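Local coordinates for malonyl CoA-acyl carrier protein transacylase (PDB 3EZO) that probably catalyses the transfer of the malonyl group from malonyl-CoA to holo-acyl carrier protein, which supplies fatty acid synthesis with its extender unit, at residues A78-W83 against G88-I93; Q128-V133 against S215-E220; G137-L142 against K184-A189; V162-F167 against A171-A176; V299-F304 against D310-L315. All blocks are in the same frame, centred on the assembly; numbering follows the deposited sequence.

Contact 1 of 5, residues A78-W83 against G88-I93; sequences ACYRAW and GAQPSI
The indole of W83 is met by the 88-93 loop in two ways at once: CA of G88 rests on one face, and the carbonyl O of A89 stands at the edge, level with the ring. G88 CA is 3.6 Å from the centroid of the five-membered ring, a CH-pi contact displaced toward the rim. At the edge, W83 NE1 donates to A89 O over 2.8 Å in an almost perfectly straight bond (177° at the hydrogen), although it reaches that oxygen 24° out of the carbonyl plane. The Y80 ring takes P91 and a water at its edge, with Y80 OH 3.4 Å from P91 CD. This is the passage from helix 65-85 into strand 93-96 of the parallel sheet, the strand that leads to the predicted nucleophile S98. G88 N is hydrogen-bonded back to W83 O at 2.9 Å, holding the start of the loop to the last turns of the helix. CG of Y80 lies anti to the backbone N (chi1 -172°), which carries the phenol out to the loop, where one water joins Y80 OH (2.7 Å) to NE2 of Q90 (2.9 Å), the water accepting from the amide. F13 of strand 11-15 meets the W83 indole edge-to-face, and P91 packs against F11 and F13.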
# COMPACT_ATOMS: atom_id res chain seq x y z
N ALA A 78 13.00 -4.95 3.49
CA ALA A 78 14.35 -5.34 3.12
C ALA A 78 15.08 -4.15 2.59
O ALA A 78 16.25 -3.92 2.91
CB ALA A 78 14.34 -6.49 2.06
N CYS A 79 14.40 -3.38 1.75
CA CYS A 79 15.00 -2.23 1.11
C CYS A 79 15.31 -1.13 2.12
O CYS A 79 16.34 -0.43 2.01
CB CYS A 79 14.12 -1.68 0.00
SG CYS A 79 14.01 -2.67 -1.49
N TYR A 80 14.45 -1.02 3.12
CA TYR A 80 14.65 -0.05 4.20
C TYR A 80 15.84 -0.43 5.04
O TYR A 80 16.66 0.43 5.38
CB TYR A 80 13.39 0.12 5.08
CG TYR A 80 13.54 1.27 6.10
CD1 TYR A 80 13.47 2.57 5.68
CD2 TYR A 80 13.80 1.02 7.43
CE1 TYR A 80 13.62 3.62 6.56
CE2 TYR A 80 13.96 2.07 8.34
CZ TYR A 80 13.88 3.36 7.89
OH TYR A 80 14.04 4.43 8.74
N ARG A 81 15.94 -1.72 5.41
CA ARG A 81 17.07 -2.21 6.17
C ARG A 81 18.40 -2.03 5.37
O ARG A 81 19.42 -1.70 5.95
CB ARG A 81 16.84 -3.67 6.63
CG ARG A 81 15.97 -3.84 7.87
CD ARG A 81 15.78 -5.28 8.23
NE ARG A 81 15.18 -5.53 9.55
CZ ARG A 81 14.74 -6.72 9.95
NH1 ARG A 81 14.77 -7.75 9.12
NH2 ARG A 81 14.21 -6.92 11.14
N ALA A 82 18.39 -2.22 4.05
CA ALA A 82 19.59 -1.97 3.19
C ALA A 82 19.99 -0.50 3.20
O ALA A 82 21.19 -0.13 3.19
CB ALA A 82 19.33 -2.39 1.78
N TRP A 83 18.99 0.37 3.17
CA TRP A 83 19.23 1.81 3.27
C TRP A 83 20.00 2.11 4.56
O TRP A 83 21.00 2.80 4.54
CB TRP A 83 17.91 2.57 3.18
CG TRP A 83 17.97 4.03 3.49
CD1 TRP A 83 17.72 4.60 4.68
CD2 TRP A 83 18.28 5.09 2.59
NE1 TRP A 83 17.82 5.96 4.59
CE2 TRP A 83 18.18 6.29 3.32
CE3 TRP A 83 18.65 5.15 1.25
CZ2 TRP A 83 18.42 7.53 2.75
CZ3 TRP A 83 18.89 6.37 0.68
CH2 TRP A 83 18.78 7.56 1.43
N GLY A 88 22.19 5.23 5.45
CA GLY A 88 21.16 6.21 5.10
C GLY A 88 20.47 6.75 6.35
O GLY A 88 20.24 6.03 7.28
N ALA A 89 20.14 8.02 6.36
CA ALA A 89 19.48 8.64 7.53
C ALA A 89 18.02 8.19 7.66
O ALA A 89 17.44 7.71 6.72
CB ALA A 89 19.53 10.17 7.39
N GLN A 90 17.46 8.36 8.84
CA GLN A 90 16.05 8.11 9.06
C GLN A 90 15.25 9.19 8.34
O GLN A 90 15.62 10.35 8.39
CB GLN A 90 15.80 8.12 10.56
CG GLN A 90 14.50 7.51 11.01
CD GLN A 90 14.36 7.50 12.51
OE1 GLN A 90 14.22 8.57 13.12
NE2 GLN A 90 14.34 6.31 13.13
N PRO A 91 14.20 8.81 7.60
CA PRO A 91 13.34 9.83 7.06
C PRO A 91 12.63 10.60 8.17
O PRO A 91 12.57 10.14 9.31
CB PRO A 91 12.34 9.06 6.21
CG PRO A 91 12.33 7.70 6.83
CD PRO A 91 13.72 7.46 7.28
N SER A 92 12.14 11.79 7.86
CA SER A 92 11.46 12.59 8.88
C SER A 92 9.96 12.27 8.96
O SER A 92 9.31 12.60 9.95
CB SER A 92 11.68 14.07 8.65
OG SER A 92 11.47 14.42 7.29
N ILE A 93 9.43 11.64 7.92
CA ILE A 93 8.03 11.28 7.85
C ILE A 93 7.88 10.14 6.85
O ILE A 93 8.60 10.07 5.87
CB ILE A 93 7.13 12.50 7.50
CG1 ILE A 93 5.63 12.15 7.66
CG2 ILE A 93 7.43 13.03 6.13
CD1 ILE A 93 4.69 13.43 7.78
O HOH W 1 14.77 4.10 11.32

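Contact 2 of 5, residues Q128-V133 against S215-E220; sequences QTAVPV and SDKLRE
A130 and K217 meet where the chain has just left helix 113-128 and passes helix 212-223, and the backbones stay well apart, the nearest CA atoms, A130 and S215, being 8.8 Å from each other. The gap is bridged by one long side chain. K217 sets out toward the loop with CG anti to its carbonyl carbon (chi1 -70°), then bends at chi3 (-70°), which delivers NZ to the T129 hydroxyl and the start of A130. It crosses the T129 side chain at about a right angle. NZ lies 3.4 Å from T129 OG1, a weak hydrogen bond, and 4.0 Å from A130 CB. Both polar groups have other partners: K217 NZ donates to the carbonyl O of A126, and T129 OG1 bonds to the carbonyl O of Q125, so the ammonium sits over the C-terminal end of helix 113-128. Within helix 212-223, R219 NH1 and D216 OD1 form a salt bridge of 3.0 Å, and D216 OD2 pairs with K212. A positive charge placed at the carboxyl end of a helix, where the last carbonyl oxygens point out of the helix end, would be expected to interact favourably with the helix dipole, and here it ties the end of one helix to the side of another at the protein surface.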
# COMPACT_ATOMS: atom_id res chain seq x y z
N GLN A 128 -9.74 -11.00 1.76
CA GLN A 128 -10.13 -11.87 0.65
C GLN A 128 -11.44 -12.63 0.95
O GLN A 128 -12.12 -13.04 0.04
CB GLN A 128 -8.97 -12.82 0.31
CG GLN A 128 -9.19 -13.69 -0.92
CD GLN A 128 -9.37 -12.87 -2.19
OE1 GLN A 128 -10.31 -13.15 -2.96
NE2 GLN A 128 -8.52 -11.82 -2.39
N THR A 129 -11.77 -12.85 2.23
CA THR A 129 -12.94 -13.61 2.58
C THR A 129 -14.08 -12.81 3.27
O THR A 129 -15.01 -13.41 3.84
CB THR A 129 -12.51 -14.74 3.47
OG1 THR A 129 -11.94 -14.21 4.66
CG2 THR A 129 -11.46 -15.62 2.72
N ALA A 130 -14.01 -11.48 3.25
CA ALA A 130 -15.02 -10.64 3.92
C ALA A 130 -16.40 -10.83 3.27
O ALA A 130 -17.40 -10.92 3.97
CB ALA A 130 -14.62 -9.19 3.91
N VAL A 131 -16.43 -10.91 1.94
CA VAL A 131 -17.69 -11.07 1.22
C VAL A 131 -17.65 -12.32 0.36
O VAL A 131 -16.56 -12.79 -0.03
CB VAL A 131 -18.05 -9.83 0.37
CG1 VAL A 131 -18.04 -8.56 1.23
CG2 VAL A 131 -17.13 -9.66 -0.77
N PRO A 132 -18.83 -12.87 0.07
CA PRO A 132 -18.82 -14.09 -0.71
C PRO A 132 -18.20 -13.93 -2.10
O PRO A 132 -18.19 -12.85 -2.68
CB PRO A 132 -20.30 -14.47 -0.78
CG PRO A 132 -20.90 -13.88 0.50
CD PRO A 132 -20.18 -12.54 0.55
N VAL A 133 -17.67 -15.02 -2.61
CA VAL A 133 -16.99 -15.04 -3.89
C VAL A 133 -17.86 -14.45 -4.99
O VAL A 133 -19.07 -14.75 -5.05
CB VAL A 133 -16.61 -16.51 -4.29
CG1 VAL A 133 -16.00 -16.59 -5.72
CG2 VAL A 133 -15.65 -17.11 -3.23
N SER A 215 -12.52 -5.55 8.53
CA SER A 215 -12.20 -4.62 9.61
C SER A 215 -12.47 -5.24 10.97
O SER A 215 -11.69 -5.09 11.91
CB SER A 215 -12.99 -3.29 9.48
OG SER A 215 -12.52 -2.57 8.37
N ASP A 216 -13.59 -5.96 11.08
CA ASP A 216 -13.95 -6.56 12.35
C ASP A 216 -12.95 -7.63 12.78
O ASP A 216 -12.59 -7.70 13.94
CB ASP A 216 -15.36 -7.15 12.29
CG ASP A 216 -16.42 -6.06 12.16
OD1 ASP A 216 -16.18 -4.96 12.69
OD2 ASP A 216 -17.46 -6.30 11.51
N LYS A 217 -12.50 -8.46 11.84
CA LYS A 217 -11.49 -9.48 12.13
C LYS A 217 -10.14 -8.83 12.49
O LYS A 217 -9.46 -9.27 13.41
CB LYS A 217 -11.32 -10.40 10.91
CG LYS A 217 -12.51 -11.33 10.65
CD LYS A 217 -12.30 -12.09 9.28
CE LYS A 217 -12.42 -11.09 8.05
NZ LYS A 217 -12.87 -11.58 6.67
N LEU A 218 -9.79 -7.77 11.77
CA LEU A 218 -8.56 -7.04 12.04
C LEU A 218 -8.54 -6.45 13.44
O LEU A 218 -7.49 -6.49 14.10
CB LEU A 218 -8.26 -5.93 11.01
CG LEU A 218 -7.48 -6.39 9.78
CD1 LEU A 218 -7.58 -5.35 8.58
CD2 LEU A 218 -6.00 -6.71 10.15
N ARG A 219 -9.68 -5.94 13.89
CA ARG A 219 -9.79 -5.37 15.23
C ARG A 219 -9.50 -6.42 16.30
O ARG A 219 -8.75 -6.17 17.24
CB ARG A 219 -11.16 -4.72 15.47
CG ARG A 219 -11.19 -3.97 16.76
CD ARG A 219 -12.60 -3.47 17.12
NE ARG A 219 -13.09 -2.46 16.15
CZ ARG A 219 -13.99 -2.66 15.19
NH1 ARG A 219 -14.51 -3.86 14.93
NH2 ARG A 219 -14.35 -1.65 14.43
N GLU A 220 -10.09 -7.61 16.13
CA GLU A 220 -9.82 -8.71 17.05
C GLU A 220 -8.36 -9.11 17.01
O GLU A 220 -7.72 -9.28 18.06
CB GLU A 220 -10.67 -9.94 16.69
CG GLU A 220 -12.13 -9.72 16.87
CD GLU A 220 -12.98 -10.90 16.36
OE1 GLU A 220 -12.47 -11.81 15.64
OE2 GLU A 220 -14.20 -10.88 16.72

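Contact 3 of 5, residues G137-L142 against K184-A189; sequences GMAAIL and KACEIA
C186 and A189, one helical turn apart, are the residues of helix 179-191 that touch strand 136-142, and A185 comes just before them. The CB of A185 points toward the strand but stops short of it; its methyl packs instead on I175 of the neighbouring strand 172-176 and on V152 and A156 of helix 146-156. C186 follows. Its SG is anti to the carbonyl carbon (chi1 -68°), a position that brings the sulfur over the strand, where it lies 3.8 Å from A139 CB and, less closely, 4.3 Å from I141 CD1. The sulfur thus touches both A139 and I141, neighbours on the same face of the strand. A189 then places its CB 4.0 Å from CG2 of I141. The two branches of I141 divide the work: CG2, anti to the backbone N, goes to A189, while CG1 carries CD1 toward C186. Helix and strand run nearly parallel, their axes 9° apart, as a helix does when it lies along one face of a sheet. This is the antiparallel four-stranded sheet of the smaller, ferredoxin-like subdomain of the acyltransferase fold, and A197 of strand 196-199 also packs against I141, C186 and A189. No hydrogen bond crosses between the two segments; the small side chains of A139, C186 and A189 meet at an axis distance of 9.7 Å, ordinary for a helix on a sheet, and between these segments the cohesion comes from apolar packing and burial rather than polar bonds.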
# COMPACT_ATOMS: atom_id res chain seq x y z
N GLY A 137 -15.76 -6.32 -6.77
CA GLY A 137 -14.45 -6.09 -7.37
C GLY A 137 -14.04 -4.64 -7.35
O GLY A 137 -14.59 -3.82 -6.59
N MET A 138 -13.09 -4.33 -8.23
CA MET A 138 -12.44 -3.04 -8.31
C MET A 138 -12.27 -2.61 -9.78
O MET A 138 -12.20 -3.48 -10.70
CB MET A 138 -11.08 -3.16 -7.64
CG MET A 138 -11.13 -3.55 -6.17
SD MET A 138 -9.54 -3.32 -5.34
CE MET A 138 -9.61 -1.63 -4.74
N ALA A 139 -12.18 -1.30 -10.01
CA ALA A 139 -11.91 -0.77 -11.35
C ALA A 139 -11.08 0.49 -11.29
O ALA A 139 -11.15 1.25 -10.34
CB ALA A 139 -13.23 -0.51 -12.11
N ALA A 140 -10.35 0.73 -12.37
CA ALA A 140 -9.47 1.89 -12.51
C ALA A 140 -10.10 2.88 -13.43
O ALA A 140 -10.47 2.55 -14.54
CB ALA A 140 -8.09 1.47 -13.04
N ILE A 141 -10.23 4.11 -12.97
CA ILE A 141 -10.80 5.19 -13.75
C ILE A 141 -9.74 6.24 -13.98
O ILE A 141 -9.16 6.79 -13.02
CB ILE A 141 -11.99 5.85 -13.06
CG1 ILE A 141 -12.87 4.79 -12.38
CG2 ILE A 141 -12.74 6.73 -14.10
CD1 ILE A 141 -13.66 3.89 -13.33
N LEU A 142 -9.49 6.52 -15.25
CA LEU A 142 -8.47 7.48 -15.63
C LEU A 142 -9.11 8.62 -16.37
O LEU A 142 -9.96 8.39 -17.22
CB LEU A 142 -7.47 6.80 -16.58
CG LEU A 142 -6.28 6.06 -15.99
CD1 LEU A 142 -6.65 4.85 -15.16
CD2 LEU A 142 -5.28 5.68 -17.19
N LYS A 184 -21.59 -0.55 -14.09
CA LYS A 184 -22.34 0.68 -14.40
C LYS A 184 -21.50 1.94 -14.21
O LYS A 184 -21.59 2.90 -14.99
CB LYS A 184 -23.58 0.76 -13.50
CG LYS A 184 -24.50 1.92 -13.79
CD LYS A 184 -25.11 1.79 -15.15
CE LYS A 184 -25.98 2.99 -15.45
NZ LYS A 184 -27.06 3.14 -14.41
N ALA A 185 -20.65 1.94 -13.18
CA ALA A 185 -19.77 3.10 -12.95
C ALA A 185 -18.79 3.25 -14.12
O ALA A 185 -18.56 4.37 -14.57
CB ALA A 185 -19.00 2.98 -11.61
N CYS A 186 -18.22 2.15 -14.61
CA CYS A 186 -17.36 2.25 -15.82
C CYS A 186 -18.10 2.85 -17.03
O CYS A 186 -17.61 3.74 -17.74
CB CYS A 186 -16.74 0.89 -16.16
SG CYS A 186 -15.55 0.38 -14.92
N GLU A 187 -19.32 2.38 -17.24
CA GLU A 187 -20.15 2.86 -18.35
C GLU A 187 -20.44 4.36 -18.21
O GLU A 187 -20.19 5.14 -19.13
CB GLU A 187 -21.43 2.05 -18.29
CG GLU A 187 -22.37 2.16 -19.40
CD GLU A 187 -23.66 1.45 -19.01
OE1 GLU A 187 -23.58 0.21 -18.75
OE2 GLU A 187 -24.70 2.16 -18.89
N ILE A 188 -20.89 4.77 -17.03
CA ILE A 188 -21.12 6.21 -16.75
C ILE A 188 -19.82 7.02 -16.94
O ILE A 188 -19.82 8.10 -17.58
CB ILE A 188 -21.72 6.44 -15.34
CG1 ILE A 188 -23.09 5.77 -15.22
CG2 ILE A 188 -21.87 7.92 -15.04
CD1 ILE A 188 -23.75 5.95 -13.90
N ALA A 189 -18.71 6.48 -16.42
CA ALA A 189 -17.43 7.18 -16.45
C ALA A 189 -17.03 7.48 -17.89
O ALA A 189 -16.62 8.61 -18.22
CB ALA A 189 -16.36 6.39 -15.78

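Contact 4 of 5, residues V162-F167 against A171-A176; sequences VEAVNF and AQVVIA
CG1 of V165 lies anti to the carbonyl carbon (chi1 -53°), which leaves CG2 between the backbone N and that carbon, and from there CG2 presses on A176 CB at 3.5 Å, tighter than an ordinary carbon contact. I175 takes the matching arrangement with CG1 (chi1 67°), which extends CD1 across to V162 CG2, 3.8 Å away. In N166, CG lies anti to the carbonyl carbon, and the side chain runs alongside that of V174, CB to CB 3.7 Å, the two pointing the same way. The strands form an antiparallel hairpin in the four-stranded sheet of the smaller subdomain, and its ladder is broken by a classic beta bulge: V165 and N166 both face V174. V174 O receives two amides there, V165 N at 2.8 Å and N166 N at 3.1 Å, while V174 N returns a bond to N166 O (2.9 Å). Beyond the bulge, E163 and A176 make a hydrogen-bonded pair, joined by E163 N to A176 O and A176 N to E163 O. A164 and F167 sit on the other face with V173 and I175; A164 CB is 4.0 Å from V173 CG1, and the F167 ring lies beside V173. The bulged stretch looks toward the predicted active site: V165 packs on H207, and the N166 side chain touches H97 and lies about 6 Å from that of S98. The carboxylate of E163 is bonded to S209.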
# COMPACT_ATOMS: atom_id res chain seq x y z
N VAL A 162 -21.16 1.04 -4.93
CA VAL A 162 -19.86 1.28 -5.57
C VAL A 162 -19.36 2.61 -5.09
O VAL A 162 -20.14 3.59 -4.95
CB VAL A 162 -19.95 1.21 -7.15
CG1 VAL A 162 -21.05 2.13 -7.71
CG2 VAL A 162 -18.62 1.46 -7.79
N GLU A 163 -18.06 2.65 -4.81
CA GLU A 163 -17.44 3.80 -4.13
C GLU A 163 -16.07 4.10 -4.70
O GLU A 163 -15.43 3.21 -5.22
CB GLU A 163 -17.26 3.50 -2.63
CG GLU A 163 -18.58 3.34 -1.86
CD GLU A 163 -18.43 2.59 -0.53
OE1 GLU A 163 -17.31 2.06 -0.23
OE2 GLU A 163 -19.44 2.54 0.22
N ALA A 164 -15.62 5.35 -4.57
CA ALA A 164 -14.26 5.74 -4.97
C ALA A 164 -13.34 5.45 -3.77
O ALA A 164 -13.52 6.01 -2.69
CB ALA A 164 -14.21 7.18 -5.40
N VAL A 165 -12.42 4.51 -3.93
CA VAL A 165 -11.71 3.92 -2.77
C VAL A 165 -10.19 4.09 -2.73
O VAL A 165 -9.60 3.83 -1.71
CB VAL A 165 -12.09 2.42 -2.56
CG1 VAL A 165 -13.64 2.23 -2.49
CG2 VAL A 165 -11.46 1.48 -3.65
N ASN A 166 -9.56 4.44 -3.86
CA ASN A 166 -8.12 4.83 -3.90
C ASN A 166 -7.97 6.11 -4.70
O ASN A 166 -8.19 6.12 -5.92
CB ASN A 166 -7.25 3.81 -4.63
CG ASN A 166 -7.03 2.50 -3.86
OD1 ASN A 166 -7.61 2.22 -2.79
ND2 ASN A 166 -6.21 1.67 -4.44
N PHE A 167 -7.57 7.17 -4.01
CA PHE A 167 -7.19 8.41 -4.66
C PHE A 167 -5.67 8.47 -4.81
O PHE A 167 -4.97 8.88 -3.89
CB PHE A 167 -7.75 9.58 -3.82
CG PHE A 167 -9.24 9.52 -3.65
CD1 PHE A 167 -10.08 9.87 -4.69
CD2 PHE A 167 -9.81 9.08 -2.47
CE1 PHE A 167 -11.48 9.80 -4.52
CE2 PHE A 167 -11.19 9.02 -2.30
CZ PHE A 167 -12.00 9.38 -3.32
N ALA A 171 -6.63 12.61 -11.55
CA ALA A 171 -7.16 11.92 -12.69
C ALA A 171 -6.86 10.44 -12.66
O ALA A 171 -6.97 9.74 -13.68
CB ALA A 171 -6.67 12.58 -14.03
N GLN A 172 -6.56 9.92 -11.47
CA GLN A 172 -6.30 8.50 -11.32
C GLN A 172 -6.96 7.97 -10.02
O GLN A 172 -6.50 8.24 -8.90
CB GLN A 172 -4.80 8.31 -11.35
CG GLN A 172 -4.36 6.94 -11.15
CD GLN A 172 -2.88 6.70 -11.63
OE1 GLN A 172 -2.25 7.54 -12.30
NE2 GLN A 172 -2.36 5.55 -11.25
N VAL A 173 -8.09 7.26 -10.19
CA VAL A 173 -8.94 6.85 -9.08
C VAL A 173 -9.37 5.42 -9.28
O VAL A 173 -9.76 5.01 -10.37
CB VAL A 173 -10.17 7.79 -8.92
CG1 VAL A 173 -11.03 7.36 -7.74
CG2 VAL A 173 -9.72 9.25 -8.82
N VAL A 174 -9.25 4.62 -8.22
CA VAL A 174 -9.76 3.29 -8.22
C VAL A 174 -11.08 3.26 -7.45
O VAL A 174 -11.19 3.80 -6.36
CB VAL A 174 -8.74 2.28 -7.60
CG1 VAL A 174 -9.31 0.86 -7.44
CG2 VAL A 174 -7.35 2.28 -8.44
N ILE A 175 -12.06 2.57 -8.01
CA ILE A 175 -13.37 2.37 -7.35
C ILE A 175 -13.54 0.90 -7.01
O ILE A 175 -12.84 0.04 -7.53
CB ILE A 175 -14.52 2.84 -8.29
CG1 ILE A 175 -14.66 1.95 -9.54
CG2 ILE A 175 -14.25 4.31 -8.71
CD1 ILE A 175 -15.96 2.22 -10.44
N ALA A 176 -14.49 0.63 -6.12
CA ALA A 176 -14.71 -0.70 -5.59
C ALA A 176 -16.14 -0.83 -5.09
O ALA A 176 -16.73 0.15 -4.64
CB ALA A 176 -13.73 -1.01 -4.45

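Contact 5 of 5, residues V299-F304 against D310-L315; sequences VGASVF and DEALKL
A312 is the one helix residue that carries the apolar packing here, and it is met by A301 and V303 from the strand. A312 CB lies 3.6 Å from V303 CG2 and 4.1 Å from A301 CB, so the methyl of the helix drops between two strand residues that are two positions apart. V303 has CG1 anti to the backbone N (chi1 -179°), and this leaves CG2, beside that N, as the branch that reaches A312. A301 has only its methyl to offer, and that short side chain lets the backbones come near, A301 CA to A312 CA 5.5 Å. The axes of strand and helix are 7.3 Å apart at closest approach and 144° from parallel, so the helix doubles back obliquely over the strand it follows.

Polar groups do not join the two segments: no hydrogen bond spans them, and the nearest oxygen is the carbonyl of S302, its O 4.1 Å from A312 CB. The turn between them is closed instead by F304 N, which bonds to OG of S308 in the first turn of the helix. The F304 ring has a cation-pi partner in K285.

Around this pair, strand 277-281 flanks the strand, with I279 against A301 and V303, while W83 of helix 65-85 packs on V303, A312 and L313. The arrangement is that of an edge strand followed by a C-terminal helix which folds back over one face of the parallel sheet of the larger alpha/beta subdomain of the acyltransferase fold.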
# COMPACT_ATOMS: atom_id res chain seq x y z
N VAL A 299 10.95 16.12 -5.28
CA VAL A 299 12.07 15.46 -5.93
C VAL A 299 12.10 14.01 -5.53
O VAL A 299 12.27 13.68 -4.36
CB VAL A 299 13.42 16.12 -5.58
CG1 VAL A 299 14.58 15.29 -6.18
CG2 VAL A 299 13.45 17.60 -6.07
N GLY A 300 11.96 13.15 -6.52
CA GLY A 300 11.79 11.71 -6.27
C GLY A 300 13.06 10.91 -6.37
O GLY A 300 13.97 11.29 -7.09
N ALA A 301 13.17 9.84 -5.61
CA ALA A 301 14.15 8.79 -5.90
C ALA A 301 13.52 7.46 -5.51
O ALA A 301 12.34 7.40 -5.10
CB ALA A 301 15.46 9.02 -5.15
N SER A 302 14.28 6.38 -5.66
CA SER A 302 13.76 5.09 -5.24
C SER A 302 14.86 4.21 -4.78
O SER A 302 16.00 4.32 -5.24
CB SER A 302 13.00 4.43 -6.35
OG SER A 302 12.12 5.37 -6.94
N VAL A 303 14.52 3.38 -3.79
CA VAL A 303 15.44 2.37 -3.32
C VAL A 303 14.83 1.01 -3.61
O VAL A 303 13.88 0.57 -2.94
CB VAL A 303 15.68 2.53 -1.84
CG1 VAL A 303 16.67 1.47 -1.36
CG2 VAL A 303 16.16 3.99 -1.56
N PHE A 304 15.38 0.35 -4.64
CA PHE A 304 14.95 -1.02 -5.01
C PHE A 304 16.11 -1.96 -5.42
O PHE A 304 15.90 -3.14 -5.69
CB PHE A 304 13.91 -0.94 -6.14
CG PHE A 304 14.41 -0.27 -7.36
CD1 PHE A 304 15.15 -0.97 -8.30
CD2 PHE A 304 14.14 1.07 -7.59
CE1 PHE A 304 15.64 -0.36 -9.45
CE2 PHE A 304 14.63 1.70 -8.74
CZ PHE A 304 15.38 0.96 -9.67
N ASP A 310 22.21 3.98 -3.92
CA ASP A 310 23.28 5.01 -4.00
C ASP A 310 22.82 6.34 -4.56
O ASP A 310 23.18 7.38 -4.04
CB ASP A 310 24.50 4.51 -4.76
CG ASP A 310 25.28 3.52 -3.97
OD1 ASP A 310 25.08 3.50 -2.73
OD2 ASP A 310 26.05 2.73 -4.56
N GLU A 311 22.03 6.32 -5.63
CA GLU A 311 21.46 7.56 -6.12
C GLU A 311 20.53 8.23 -5.10
O GLU A 311 20.41 9.45 -5.06
CB GLU A 311 20.71 7.34 -7.45
CG GLU A 311 21.64 7.21 -8.65
CD GLU A 311 22.55 8.46 -8.84
OE1 GLU A 311 22.03 9.59 -9.06
OE2 GLU A 311 23.79 8.31 -8.74
N ALA A 312 19.82 7.43 -4.32
CA ALA A 312 18.93 7.97 -3.29
C ALA A 312 19.76 8.57 -2.15
O ALA A 312 19.45 9.66 -1.66
CB ALA A 312 17.98 6.90 -2.79
N LEU A 313 20.82 7.88 -1.74
CA LEU A 313 21.79 8.47 -0.80
C LEU A 313 22.20 9.90 -1.18
O LEU A 313 22.33 10.76 -0.30
CB LEU A 313 23.04 7.57 -0.63
CG LEU A 313 22.89 6.28 0.17
CD1 LEU A 313 24.16 5.37 0.11
CD2 LEU A 313 22.51 6.59 1.62
N LYS A 314 22.37 10.16 -2.48
CA LYS A 314 22.75 11.53 -2.96
C LYS A 314 21.63 12.54 -2.67
O LYS A 314 21.83 13.57 -2.00
CB LYS A 314 23.01 11.50 -4.48
CG LYS A 314 24.30 12.09 -4.97
CD LYS A 314 24.31 12.17 -6.51
CE LYS A 314 25.30 13.25 -7.00
NZ LYS A 314 25.43 13.26 -8.50
N LEU A 315 20.42 12.23 -3.14
CA LEU A 315 19.29 13.16 -3.05
C LEU A 315 18.97 13.52 -1.61
O LEU A 315 19.18 12.71 -0.71
CB LEU A 315 18.05 12.58 -3.76

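Contacts 1 and 5 belong to the larger subdomain and touch each other: W83 CZ3 is 3.6 Å from A312 CB, and their centres are 11 Å apart. Contacts 3 and 4 share the antiparallel sheet of the smaller subdomain, centres 8 Å apart, and are joined where A139 and I141 pair with I175 and V173. Contact 2 lies across from contact 1, about 32 Å between centres. Of the five, contact 4 comes nearest the predicted catalytic pair, with V165 about 4 Å from H207 between side chains; in contact 2, the A130 side chain is about 11 Å from that of H207. Contacts 1, 3 and 5 lie away from both predicted catalytic residues.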